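Local coordinates for protein Baccell_00875 (Bacteroides cellulosilyticus DSM 14838, PDB 5NO8) that probably acts as a polysaccharide lyase that removes L-rhamnose capping, attached through glucuronic acid, from complex arabinogalactan proteins, at residues 585-590 with 608-613; 613-618 with 643-648; 37-42 with 72-77; 143-148 with 217-222. One frame throughout, in Å; residues are numbered along the deposited sequence.

The four contacts fall into two pairs. Contacts 1 and 2 lie in the interior of the chain among the helices near its C-terminal end, their centres 7 Å apart; they share Y613, and N588 O probably accepts a hydrogen bond from N644 ND2 at 2.9 Å. Contacts 3 and 4 belong to the N-terminal beta region, centres 9 Å apart, joined where L74 O and Y145 N come within 2.8 Å, so that strands 75-81 and 137-145 lie side by side in one sheet. Between the pairs, contacts 1 and 4 come nearest, with centres 20 Å apart and nearest atoms about 6 Å. No ligand marks a site at any of them.

Contact 1 of 4, residues 585-590 with 608-613; sequences YHLNEV and DTFPHY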
loop_
_atom_site.group_PDB
_atom_site.type_symbol
_atom_site.label_atom_id
_atom_site.label_comp_id
_atom_site.label_asym_id
_atom_site.label_seq_id
_atom_site.Cartn_x
_atom_site.Cartn_y
_atom_site.Cartn_z
ATOM N N TYR A 585 6.299 5.189 -8.157
ATOM C CA TYR A 585 6.364 3.732 -8.145
ATOM C C TYR A 585 5.972 3.151 -6.776
ATOM O O TYR A 585 5.502 2.041 -6.702
ATOM C CB TYR A 585 7.717 3.207 -8.612
ATOM C CG TYR A 585 8.884 3.580 -7.729
ATOM C CD1 TYR A 585 9.576 4.765 -7.931
ATOM C CD2 TYR A 585 9.260 2.773 -6.649
ATOM C CE1 TYR A 585 10.635 5.140 -7.102
ATOM C CE2 TYR A 585 10.331 3.108 -5.844
ATOM C CZ TYR A 585 11.029 4.284 -6.093
ATOM O OH TYR A 585 12.079 4.625 -5.280
ATOM N N HIS A 586 6.117 3.916 -5.702
ATOM C CA HIS A 586 5.704 3.443 -4.388
ATOM C C HIS A 586 4.190 3.306 -4.253
ATOM O O HIS A 586 3.717 2.511 -3.416
ATOM C CB HIS A 586 6.191 4.407 -3.299
ATOM C CG HIS A 586 7.659 4.336 -3.046
ATOM N ND1 HIS A 586 8.536 5.302 -3.488
ATOM C CD2 HIS A 586 8.402 3.419 -2.402
ATOM C CE1 HIS A 586 9.765 4.986 -3.110
ATOM N NE2 HIS A 586 9.712 3.846 -2.452
ATOM N N LEU A 587 3.456 4.126 -4.998
ATOM C CA LEU A 587 2.019 4.342 -4.789
ATOM C C LEU A 587 1.117 3.982 -5.936
ATOM O O LEU A 587 -0.067 3.740 -5.705
ATOM C CB LEU A 587 1.738 5.819 -4.464
ATOM C CG LEU A 587 2.556 6.463 -3.366
ATOM C CD1 LEU A 587 2.240 7.951 -3.258
ATOM C CD2 LEU A 587 2.322 5.753 -2.059
ATOM N N ASN A 588 1.626 3.954 -7.167
ATOM C CA ASN A 588 0.751 3.933 -8.335
ATOM C C ASN A 588 0.118 2.547 -8.491
ATOM O O ASN A 588 0.797 1.571 -8.760
ATOM C CB ASN A 588 1.498 4.333 -9.607
ATOM C CG ASN A 588 0.554 4.663 -10.729
ATOM O OD1 ASN A 588 0.035 5.799 -10.850
ATOM N ND2 ASN A 588 0.310 3.699 -11.551
ATOM N N GLU A 589 -1.185 2.478 -8.267
ATOM C CA GLU A 589 -1.909 1.210 -8.210
ATOM C C GLU A 589 -1.385 0.259 -7.127
ATOM O O GLU A 589 -1.428 -0.946 -7.275
ATOM C CB GLU A 589 -1.969 0.542 -9.582
ATOM C CG GLU A 589 -2.604 1.396 -10.658
ATOM C CD GLU A 589 -3.185 0.537 -11.782
ATOM O OE1 GLU A 589 -2.420 0.280 -12.740
ATOM O OE2 GLU A 589 -4.378 0.115 -11.682
ATOM N N VAL A 590 -0.919 0.817 -6.019
ATOM C CA VAL A 590 -0.407 0.052 -4.901
ATOM C C VAL A 590 -1.353 0.212 -3.718
ATOM O O VAL A 590 -1.508 1.293 -3.147
ATOM C CB VAL A 590 0.999 0.537 -4.507
ATOM C CG1 VAL A 590 1.523 -0.202 -3.288
ATOM C CG2 VAL A 590 1.982 0.381 -5.687
ATOM N N ASP A 608 2.326 3.326 7.123
ATOM C CA ASP A 608 2.110 3.045 5.692
ATOM C C ASP A 608 3.320 2.371 5.065
ATOM O O ASP A 608 4.421 2.895 5.158
ATOM C CB ASP A 608 1.855 4.313 4.890
ATOM C CG ASP A 608 0.579 5.050 5.300
ATOM O OD1 ASP A 608 -0.171 4.543 6.142
ATOM O OD2 ASP A 608 0.367 6.145 4.763
ATOM N N THR A 609 3.095 1.214 4.448
ATOM C CA THR A 609 4.121 0.457 3.755
ATOM C C THR A 609 3.713 0.557 2.295
ATOM O O THR A 609 2.641 0.061 1.894
ATOM C CB THR A 609 4.085 -1.030 4.182
ATOM O OG1 THR A 609 2.734 -1.502 4.026
ATOM C CG2 THR A 609 4.465 -1.170 5.581
ATOM N N PHE A 610 4.516 1.258 1.502
ATOM C CA PHE A 610 4.223 1.471 0.106
ATOM C C PHE A 610 5.497 1.273 -0.711
ATOM O O PHE A 610 6.341 2.160 -0.711
ATOM C CB PHE A 610 3.750 2.890 -0.125
ATOM C CG PHE A 610 2.317 3.155 0.204
ATOM C CD1 PHE A 610 1.289 2.568 -0.525
ATOM C CD2 PHE A 610 1.984 4.141 1.133
ATOM C CE1 PHE A 610 -0.036 2.907 -0.298
ATOM C CE2 PHE A 610 0.664 4.456 1.390
ATOM C CZ PHE A 610 -0.349 3.847 0.679
ATOM N N PRO A 611 5.673 0.150 -1.403
ATOM C CA PRO A 611 4.753 -0.962 -1.468
ATOM C C PRO A 611 4.996 -1.957 -0.375
ATOM O O PRO A 611 6.084 -2.001 0.233
ATOM C CB PRO A 611 5.050 -1.560 -2.846
ATOM C CG PRO A 611 6.497 -1.304 -3.047
ATOM C CD PRO A 611 6.844 -0.060 -2.277
ATOM N N HIS A 612 3.924 -2.675 -0.043
ATOM C CA HIS A 612 4.039 -3.921 0.622
ATOM C C HIS A 612 3.662 -4.973 -0.404
ATOM O O HIS A 612 2.718 -4.822 -1.136
ATOM C CB HIS A 612 3.110 -4.014 1.808
ATOM C CG HIS A 612 3.242 -5.299 2.536
ATOM N ND1 HIS A 612 2.384 -6.352 2.332
ATOM C CD2 HIS A 612 4.195 -5.743 3.389
ATOM C CE1 HIS A 612 2.768 -7.368 3.086
ATOM N NE2 HIS A 612 3.859 -7.017 3.739
ATOM N N TYR A 613 4.368 -6.083 -0.377
ATOM C CA TYR A 613 4.242 -7.112 -1.421
ATOM C C TYR A 613 2.840 -7.700 -1.613
ATOM O O TYR A 613 2.511 -8.128 -2.717
ATOM C CB TYR A 613 5.246 -8.225 -1.183
ATOM C CG TYR A 613 4.885 -9.132 -0.052
ATOM C CD1 TYR A 613 4.106 -10.252 -0.286
ATOM C CD2 TYR A 613 5.336 -8.904 1.227
ATOM C CE1 TYR A 613 3.791 -11.123 0.716
ATOM C CE2 TYR A 613 5.007 -9.777 2.254
ATOM C CZ TYR A 613 4.206 -10.871 1.982
ATOM O OH TYR A 613 3.864 -11.789 2.950
#
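L587 lays a methyl on the ring of F610, where a type II beta turn (L587 to V590, closed by V590 N to L587 O) meets the cis peptide bond between F610 and P611. Both segments are loops flanking the short helix 596-600.

The apolar contacts come first. L587 CD2 stands 3.6 Å from the F610 ring centroid and 19° off its normal, a CH-pi contact with the methyl shifted toward the CG side of the face. F610 CG lies anti to its own carbonyl carbon (chi1 -80°), which swings the ring under that methyl. V590 closes in at the rim of the ring: its CG1 lies in the ring plane, 3.9 Å from F610 CD1, and the same methyl touches P611 CB at 3.8 Å. One valine branch therefore packs on both residues of the cis peptide.

The polar atoms are less well provided for. H586 O faces F610 CB at 3.3 Å, and neither this oxygen nor F610 O has a hydrogen-bonding partner in the model, although both are buried. Around them, the imidazole of H586 also meets the ring of Y659, and L587 packs on Y661. F610 O points at the edge of the H586 imidazole, near its plane, and ends up against a carbon: H586 CD2 is 2.9 Å from F610 O.

Contact 2 of 4, residues 613-618 with 643-648; sequences YWSTIT and RNNLCL
Y613 and N645 bring the two backbones nearest, CA to CA 6.5 Å, where the chain entering helix 615-629 passes the end of helix 632-644. The amide of N645 bridges the gap. N645 ND2 donates to S615 OG at 2.9 Å, with an N-H...O angle of 147° and the hydroxyl oxygen close to the amide plane. S615 OG is also bonded to H612 O, and the amide nitrogen to V641 O, so each polar end is tied back to its own side. N645 OD1 rests 3.4 Å from Y613 CA. Methyl CG2 of T616 presses on the amide carbon, with N645 CG 3.4 Å from T616 CG2; that methyl faces across because OG1 is taken up at Y613 O, 2.7 Å away, where it joins T616 N as a second donor. L648 CD1 adds a looser apolar touch on Y613 CB at 4.2 Å. With an alanine here in place of N645, S615 OG and V641 O would probably lose their amide donor and T616 CG2 would be left facing a gap. Helices 615-629 and 632-644 follow each other across a short turn, and this polar link joins the far ends of that helical hairpin.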
loop_
_atom_site.group_PDB
_atom_site.type_symbol
_atom_site.label_atom_id
_atom_site.label_comp_id
_atom_site.label_asym_id
_atom_site.label_seq_id
_atom_site.Cartn_x
_atom_site.Cartn_y
_atom_site.Cartn_z
ATOM N N TYR A 613 4.368 -6.083 -0.377
ATOM C CA TYR A 613 4.242 -7.112 -1.421
ATOM C C TYR A 613 2.840 -7.700 -1.613
ATOM O O TYR A 613 2.511 -8.128 -2.717
ATOM C CB TYR A 613 5.246 -8.225 -1.183
ATOM C CG TYR A 613 4.885 -9.132 -0.052
ATOM C CD1 TYR A 613 4.106 -10.252 -0.286
ATOM C CD2 TYR A 613 5.336 -8.904 1.227
ATOM C CE1 TYR A 613 3.791 -11.123 0.716
ATOM C CE2 TYR A 613 5.007 -9.777 2.254
ATOM C CZ TYR A 613 4.206 -10.871 1.982
ATOM O OH TYR A 613 3.864 -11.789 2.950
ATOM N N TRP A 614 1.985 -7.735 -0.573
ATOM C CA TRP A 614 0.618 -8.227 -0.840
ATOM C C TRP A 614 -0.203 -7.311 -1.750
ATOM O O TRP A 614 -1.222 -7.733 -2.300
ATOM C CB TRP A 614 -0.164 -8.568 0.413
ATOM C CG TRP A 614 0.223 -9.799 1.154
ATOM C CD1 TRP A 614 0.317 -9.891 2.487
ATOM C CD2 TRP A 614 0.507 -11.130 0.649
ATOM N NE1 TRP A 614 0.655 -11.154 2.867
ATOM C CE2 TRP A 614 0.777 -11.937 1.756
ATOM C CE3 TRP A 614 0.603 -11.695 -0.630
ATOM C CZ2 TRP A 614 1.129 -13.295 1.637
ATOM C CZ3 TRP A 614 0.955 -13.029 -0.745
ATOM C CH2 TRP A 614 1.195 -13.809 0.366
ATOM N N SER A 615 0.250 -6.078 -1.994
ATOM C CA SER A 615 -0.340 -5.267 -3.050
ATOM C C SER A 615 -0.363 -6.004 -4.397
ATOM O O SER A 615 -1.184 -5.702 -5.240
ATOM C CB SER A 615 0.390 -3.927 -3.250
ATOM O OG SER A 615 1.751 -4.097 -3.705
ATOM N N THR A 616 0.552 -6.948 -4.595
ATOM C CA THR A 616 0.585 -7.701 -5.860
ATOM C C THR A 616 -0.576 -8.660 -6.021
ATOM O O THR A 616 -0.850 -9.071 -7.124
ATOM C CB THR A 616 1.914 -8.453 -6.078
ATOM O OG1 THR A 616 2.122 -9.447 -5.084
ATOM C CG2 THR A 616 3.102 -7.468 -6.055
ATOM N N ILE A 617 -1.306 -8.973 -4.946
ATOM C CA ILE A 617 -2.491 -9.813 -5.115
ATOM C C ILE A 617 -3.489 -9.092 -6.011
ATOM O O ILE A 617 -4.158 -9.710 -6.830
ATOM C CB ILE A 617 -3.194 -10.146 -3.774
ATOM C CG1 ILE A 617 -2.257 -10.803 -2.776
ATOM C CG2 ILE A 617 -4.358 -11.108 -4.043
ATOM C CD1 ILE A 617 -2.806 -10.763 -1.369
ATOM N N THR A 618 -3.595 -7.758 -5.873
ATOM C CA THR A 618 -4.440 -6.981 -6.753
ATOM C C THR A 618 -3.991 -7.103 -8.219
ATOM O O THR A 618 -4.817 -7.206 -9.103
ATOM C CB THR A 618 -4.501 -5.518 -6.297
ATOM O OG1 THR A 618 -5.086 -5.496 -4.990
ATOM C CG2 THR A 618 -5.333 -4.656 -7.224
ATOM N N ARG A 643 5.174 -4.532 -11.439
ATOM C CA ARG A 643 6.380 -3.773 -11.784
ATOM C C ARG A 643 6.784 -2.828 -10.642
ATOM O O ARG A 643 7.962 -2.728 -10.262
ATOM C CB ARG A 643 6.120 -2.989 -13.070
ATOM C CG ARG A 643 7.192 -2.040 -13.450
ATOM C CD ARG A 643 7.085 -1.689 -14.921
ATOM N NE ARG A 643 5.838 -0.985 -15.168
ATOM C CZ ARG A 643 4.887 -1.310 -16.038
ATOM N NH1 ARG A 643 5.001 -2.353 -16.848
ATOM N NH2 ARG A 643 3.826 -0.527 -16.159
ATOM N N ASN A 644 5.786 -2.194 -10.036
ATOM C CA ASN A 644 6.073 -1.205 -9.003
ATOM C C ASN A 644 6.599 -1.843 -7.722
ATOM O O ASN A 644 7.298 -1.184 -6.951
ATOM C CB ASN A 644 4.854 -0.315 -8.776
ATOM C CG ASN A 644 4.580 0.592 -9.948
ATOM O OD1 ASN A 644 5.443 0.787 -10.813
ATOM N ND2 ASN A 644 3.366 1.116 -10.026
ATOM N N ASN A 645 6.301 -3.127 -7.504
ATOM C CA ASN A 645 6.850 -3.835 -6.386
ATOM C C ASN A 645 8.297 -4.280 -6.586
ATOM O O ASN A 645 8.927 -4.779 -5.670
ATOM C CB ASN A 645 5.960 -5.008 -5.996
ATOM C CG ASN A 645 4.774 -4.600 -5.175
ATOM O OD1 ASN A 645 4.751 -4.863 -3.970
ATOM N ND2 ASN A 645 3.771 -4.001 -5.810
ATOM N N LEU A 646 8.855 -4.075 -7.768
ATOM C CA LEU A 646 10.260 -4.403 -7.981
ATOM C C LEU A 646 11.206 -3.583 -7.144
ATOM O O LEU A 646 12.350 -3.987 -6.970
ATOM C CB LEU A 646 10.663 -4.285 -9.451
ATOM C CG LEU A 646 10.004 -5.287 -10.391
ATOM C CD1 LEU A 646 10.343 -4.900 -11.814
ATOM C CD2 LEU A 646 10.438 -6.709 -10.067
ATOM N N CYS A 647 10.753 -2.445 -6.602
ATOM C CA CYS A 647 11.619 -1.641 -5.748
ATOM C C CYS A 647 12.033 -2.335 -4.454
ATOM O O CYS A 647 12.994 -1.916 -3.832
ATOM C CB CYS A 647 11.002 -0.295 -5.454
ATOM S SG CYS A 647 9.534 -0.403 -4.403
ATOM N N LEU A 648 11.373 -3.435 -4.094
ATOM C CA LEU A 648 11.724 -4.192 -2.881
ATOM C C LEU A 648 12.949 -5.088 -3.057
ATOM O O LEU A 648 13.372 -5.738 -2.113
ATOM C CB LEU A 648 10.531 -5.037 -2.457
ATOM C CG LEU A 648 9.253 -4.285 -2.084
ATOM C CD1 LEU A 648 8.090 -5.261 -2.068
ATOM C CD2 LEU A 648 9.400 -3.550 -0.763
#

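Contact 3 of 4, residues 37-42 with 72-77; sequences TGAISE and WGLGYF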
loop_
_atom_site.group_PDB
_atom_site.type_symbol
_atom_site.label_atom_id
_atom_site.label_comp_id
_atom_site.label_asym_id
_atom_site.label_seq_id
_atom_site.Cartn_x
_atom_site.Cartn_y
_atom_site.Cartn_z
ATOM N N THR A 37 -11.153 24.816 20.487
ATOM C CA THR A 37 -9.885 24.711 19.737
ATOM C C THR A 37 -9.915 25.385 18.376
ATOM O O THR A 37 -8.872 25.708 17.850
ATOM C CB THR A 37 -9.463 23.228 19.537
ATOM O OG1 THR A 37 -10.391 22.587 18.682
ATOM C CG2 THR A 37 -9.363 22.447 20.845
ATOM N N GLY A 38 -11.105 25.582 17.803
ATOM C CA GLY A 38 -11.257 26.051 16.448
ATOM C C GLY A 38 -11.066 25.006 15.352
ATOM O O GLY A 38 -11.194 25.339 14.180
ATOM N N ALA A 39 -10.770 23.763 15.726
ATOM C CA ALA A 39 -10.630 22.674 14.755
ATOM C C ALA A 39 -11.965 22.285 14.128
ATOM O O ALA A 39 -13.032 22.492 14.713
ATOM C CB ALA A 39 -10.056 21.447 15.422
ATOM N N ILE A 40 -11.904 21.684 12.955
ATOM C CA ILE A 40 -13.077 21.045 12.385
ATOM C C ILE A 40 -13.249 19.711 13.061
ATOM O O ILE A 40 -12.429 18.817 12.891
ATOM C CB ILE A 40 -12.965 20.876 10.865
ATOM C CG1 ILE A 40 -12.890 22.249 10.227
ATOM C CG2 ILE A 40 -14.155 20.054 10.339
ATOM C CD1 ILE A 40 -12.552 22.255 8.756
ATOM N N SER A 41 -14.311 19.559 13.846
ATOM C CA SER A 41 -14.542 18.327 14.586
ATOM C C SER A 41 -15.337 17.285 13.796
ATOM O O SER A 41 -15.209 16.103 14.060
ATOM C CB SER A 41 -15.264 18.638 15.918
ATOM O OG SER A 41 -16.519 19.236 15.632
ATOM N N GLU A 42 -16.132 17.737 12.832
ATOM C CA GLU A 42 -16.949 16.867 11.988
ATOM C C GLU A 42 -17.013 17.494 10.607
ATOM O O GLU A 42 -17.192 18.700 10.472
ATOM C CB GLU A 42 -18.349 16.763 12.600
ATOM C CG GLU A 42 -19.334 15.797 11.989
ATOM C CD GLU A 42 -20.700 15.926 12.686
ATOM O OE1 GLU A 42 -20.776 15.589 13.897
ATOM O OE2 GLU A 42 -21.654 16.428 12.041
ATOM N N TRP A 72 -8.739 18.527 13.092
ATOM C CA TRP A 72 -8.443 19.045 11.750
ATOM C C TRP A 72 -8.180 20.534 11.811
ATOM O O TRP A 72 -9.016 21.328 12.317
ATOM C CB TRP A 72 -9.628 18.775 10.821
ATOM C CG TRP A 72 -9.471 19.300 9.457
ATOM C CD1 TRP A 72 -9.423 20.610 9.088
ATOM C CD2 TRP A 72 -9.382 18.548 8.258
ATOM N NE1 TRP A 72 -9.298 20.723 7.737
ATOM C CE2 TRP A 72 -9.293 19.467 7.199
ATOM C CE3 TRP A 72 -9.394 17.181 7.964
ATOM C CZ2 TRP A 72 -9.147 19.067 5.874
ATOM C CZ3 TRP A 72 -9.282 16.790 6.638
ATOM C CH2 TRP A 72 -9.149 17.721 5.619
ATOM N N GLY A 73 -7.032 20.959 11.296
ATOM C CA GLY A 73 -6.723 22.382 11.278
ATOM C C GLY A 73 -5.807 22.842 12.387
ATOM O O GLY A 73 -5.258 23.958 12.312
ATOM N N LEU A 74 -5.636 22.013 13.413
ATOM C CA LEU A 74 -4.604 22.200 14.386
ATOM C C LEU A 74 -3.297 21.691 13.795
ATOM O O LEU A 74 -3.276 21.117 12.705
ATOM C CB LEU A 74 -4.929 21.532 15.710
ATOM C CG LEU A 74 -6.270 21.979 16.317
ATOM C CD1 LEU A 74 -6.429 21.282 17.654
ATOM C CD2 LEU A 74 -6.397 23.496 16.425
ATOM N N GLY A 75 -2.201 21.968 14.469
ATOM C CA GLY A 75 -0.904 21.569 13.905
ATOM C C GLY A 75 0.238 21.931 14.793
ATOM O O GLY A 75 0.057 22.198 15.986
ATOM N N TYR A 76 1.426 21.930 14.205
ATOM C CA TYR A 76 2.660 22.119 14.941
ATOM C C TYR A 76 3.797 22.577 14.052
ATOM O O TYR A 76 3.726 22.504 12.835
ATOM C CB TYR A 76 3.045 20.806 15.673
ATOM C CG TYR A 76 3.144 19.604 14.756
ATOM C CD1 TYR A 76 4.301 19.346 14.045
ATOM C CD2 TYR A 76 2.068 18.725 14.597
ATOM C CE1 TYR A 76 4.383 18.246 13.207
ATOM C CE2 TYR A 76 2.130 17.629 13.736
ATOM C CZ TYR A 76 3.309 17.389 13.060
ATOM O OH TYR A 76 3.393 16.317 12.224
ATOM N N PHE A 77 4.851 23.074 14.686
ATOM C CA PHE A 77 6.057 23.469 13.983
ATOM C C PHE A 77 7.165 23.564 14.999
ATOM O O PHE A 77 6.922 23.724 16.209
ATOM C CB PHE A 77 5.878 24.809 13.248
ATOM C CG PHE A 77 5.475 25.940 14.153
ATOM C CD1 PHE A 77 6.420 26.601 14.911
ATOM C CD2 PHE A 77 4.149 26.313 14.281
ATOM C CE1 PHE A 77 6.060 27.639 15.769
ATOM C CE2 PHE A 77 3.795 27.353 15.134
ATOM C CZ PHE A 77 4.747 28.003 15.875
HETATM O O HOH W 1 -10.979 16.718 13.203
#
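The indole of W72 is approached by I40 at a slant, neither squarely over a face nor at the edge, with I40 CD1 3.6 Å from W72 CD1. The two side chains run alongside each other in the same direction; W72 reaches there by carrying CG anti to its backbone N (chi1 178°). F148 meets the same indole edge-to-face, and W72 NE1 is bonded to E125. L74 packs at the other end of the contact: its CG lies 3.9 Å from A39 CB, while CD2 sits 3.6 Å from T37 O.

Between these, I40 N donates to W72 O at 3.0 Å, in the carbonyl plane and on a lone pair. A water bridges the other two backbone atoms: it donates to I40 O at 2.6 Å and accepts from W72 N at 2.9 Å. T37 OG1 accepts from A39 N, forming an ST turn just before I40. G73, at a positive phi, has backbone angles that call for glycine.

I40 starts strand 40-45, which pairs with strand 29-33, and its side chain packs on M31 and I33 there. W72 and L74 lead into strand 75-81, which lies between strands 84-90 and 137-145.

Contact 4 of 4, residues 143-148 with 217-222; sequences AVYTPF and IIALDL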
loop_
_atom_site.group_PDB
_atom_site.type_symbol
_atom_site.label_atom_id
_atom_site.label_comp_id
_atom_site.label_asym_id
_atom_site.label_seq_id
_atom_site.Cartn_x
_atom_site.Cartn_y
_atom_site.Cartn_z
ATOM N N ALA A 143 3.370 21.242 10.160
ATOM C CA ALA A 143 2.319 20.334 9.681
ATOM C C ALA A 143 0.953 20.717 10.197
ATOM O O ALA A 143 0.837 21.324 11.244
ATOM C CB ALA A 143 2.640 18.885 10.034
ATOM N N VAL A 144 -0.075 20.399 9.402
ATOM C CA VAL A 144 -1.457 20.601 9.792
ATOM C C VAL A 144 -2.074 19.207 9.925
ATOM O O VAL A 144 -1.966 18.366 9.011
ATOM C CB VAL A 144 -2.221 21.433 8.754
ATOM C CG1 VAL A 144 -3.707 21.565 9.104
ATOM C CG2 VAL A 144 -1.597 22.798 8.594
ATOM N N TYR A 145 -2.748 18.949 11.044
ATOM C CA TYR A 145 -3.490 17.698 11.187
ATOM C C TYR A 145 -4.685 17.654 10.240
ATOM O O TYR A 145 -5.454 18.613 10.148
ATOM C CB TYR A 145 -3.982 17.513 12.618
ATOM C CG TYR A 145 -2.906 17.354 13.621
ATOM C CD1 TYR A 145 -2.038 16.272 13.568
ATOM C CD2 TYR A 145 -2.756 18.265 14.648
ATOM C CE1 TYR A 145 -1.034 16.102 14.512
ATOM C CE2 TYR A 145 -1.777 18.110 15.597
ATOM C CZ TYR A 145 -0.929 17.019 15.555
ATOM O OH TYR A 145 0.047 16.893 16.523
ATOM N N THR A 146 -4.819 16.525 9.529
ATOM C CA THR A 146 -5.940 16.266 8.626
ATOM C C THR A 146 -6.380 14.834 8.933
ATOM O O THR A 146 -6.015 13.888 8.212
ATOM C CB THR A 146 -5.569 16.454 7.139
ATOM O OG1 THR A 146 -4.496 15.569 6.806
ATOM C CG2 THR A 146 -5.196 17.902 6.831
ATOM N N PRO A 147 -7.123 14.652 10.036
ATOM C CA PRO A 147 -7.390 13.302 10.554
ATOM C C PRO A 147 -8.495 12.596 9.782
ATOM O O PRO A 147 -9.552 12.323 10.322
ATOM C CB PRO A 147 -7.750 13.551 12.015
ATOM C CG PRO A 147 -8.336 14.920 12.010
ATOM C CD PRO A 147 -7.573 15.690 10.972
ATOM N N PHE A 148 -8.210 12.286 8.521
ATOM C CA PHE A 148 -9.147 11.541 7.652
ATOM C C PHE A 148 -9.497 10.211 8.320
ATOM O O PHE A 148 -8.636 9.564 8.956
ATOM C CB PHE A 148 -8.557 11.284 6.260
ATOM C CG PHE A 148 -8.406 12.509 5.412
ATOM C CD1 PHE A 148 -9.475 13.000 4.674
ATOM C CD2 PHE A 148 -7.173 13.152 5.319
ATOM C CE1 PHE A 148 -9.338 14.134 3.873
ATOM C CE2 PHE A 148 -7.032 14.289 4.540
ATOM C CZ PHE A 148 -8.109 14.779 3.823
ATOM N N ILE A 217 -3.411 8.948 12.693
ATOM C CA ILE A 217 -3.762 10.346 12.475
ATOM C C ILE A 217 -2.783 10.953 11.485
ATOM O O ILE A 217 -1.618 11.027 11.774
ATOM C CB ILE A 217 -3.722 11.161 13.773
ATOM C CG1 ILE A 217 -4.688 10.577 14.824
ATOM C CG2 ILE A 217 -4.036 12.639 13.514
ATOM C CD1 ILE A 217 -6.130 10.491 14.407
ATOM N N ILE A 218 -3.296 11.410 10.360
ATOM C CA ILE A 218 -2.473 11.994 9.278
ATOM C C ILE A 218 -2.196 13.472 9.568
ATOM O O ILE A 218 -3.104 14.205 9.948
ATOM C CB ILE A 218 -3.190 11.845 7.925
ATOM C CG1 ILE A 218 -3.307 10.347 7.559
ATOM C CG2 ILE A 218 -2.495 12.647 6.829
ATOM C CD1 ILE A 218 -4.461 10.008 6.658
ATOM N N ALA A 219 -0.941 13.897 9.387
ATOM C CA ALA A 219 -0.548 15.298 9.396
ATOM C C ALA A 219 0.126 15.627 8.061
ATOM O O ALA A 219 1.032 14.920 7.642
ATOM C CB ALA A 219 0.403 15.605 10.542
ATOM N N LEU A 220 -0.350 16.651 7.380
ATOM C CA LEU A 220 0.253 17.063 6.108
ATOM C C LEU A 220 1.394 18.057 6.386
ATOM O O LEU A 220 1.176 19.091 7.041
ATOM C CB LEU A 220 -0.808 17.658 5.188
ATOM C CG LEU A 220 -1.957 16.707 4.819
ATOM C CD1 LEU A 220 -2.855 17.360 3.803
ATOM C CD2 LEU A 220 -1.510 15.341 4.285
ATOM N N ASP A 221 2.585 17.757 5.861
ATOM C CA ASP A 221 3.766 18.579 6.072
ATOM C C ASP A 221 3.921 19.670 5.032
ATOM O O ASP A 221 3.925 19.401 3.839
ATOM C CB ASP A 221 5.035 17.728 6.056
ATOM C CG ASP A 221 5.062 16.687 7.148
ATOM O OD1 ASP A 221 4.791 17.036 8.321
ATOM O OD2 ASP A 221 5.367 15.519 6.849
ATOM N N LEU A 222 4.069 20.893 5.505
ATOM C CA LEU A 222 4.391 22.033 4.678
ATOM C C LEU A 222 5.906 22.016 4.426
ATOM O O LEU A 222 6.659 21.308 5.131
ATOM C CB LEU A 222 4.001 23.349 5.396
ATOM C CG LEU A 222 2.523 23.693 5.369
ATOM C CD1 LEU A 222 1.685 22.709 6.154
ATOM C CD2 LEU A 222 2.307 25.134 5.862
HETATM O O HOH W 2 -6.054 10.253 9.987
#
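V144 and L220 face each other as a hydrogen-bonded antiparallel pair, flanked by the non-hydrogen-bonded pairs A143-D221 and Y145-A219. V144 N donates to L220 O at 3.0 Å, L220 N returns the bond to V144 O, and T146 N continues the ladder to I218 O at 2.9 Å with an N-H...O angle of 166°. Beyond it direct pairing stops: P147 centres an inverse gamma turn, closed by F148 N to T146 O, and a water links F148 O to I218 N.

Apolar contacts differ on the two faces. On that of A143, Y145 and A219, Y145 CD1 leans on A219 CB at 3.9 Å and reaches I217 CG2 beyond it, and A143 CB meets A219 CB. On the V144 and L220 face, V144 CG2 touches L222 CD1 at 4.1 Å.

Two polar atoms lie against carbon. A143 sets its methyl against a carboxylate oxygen, CB 3.3 Å from D221 OD1. T146 OG1, held between its own backbone N and carbonyl carbon (chi1 59°), lies 3.4 Å from L220 CG and 3.5 Å from I218 CG2, and has no hydrogen-bonding partner in the model. A glycine in place of L220 would probably strip T146 OG1 and CG2 of their leucine cover and open a gap beside W237.

L220 also packs on I167, and V144 on W237, so this pair joins one sheet to strands 163-168 and 232-242 of the next, the layering of a beta sandwich.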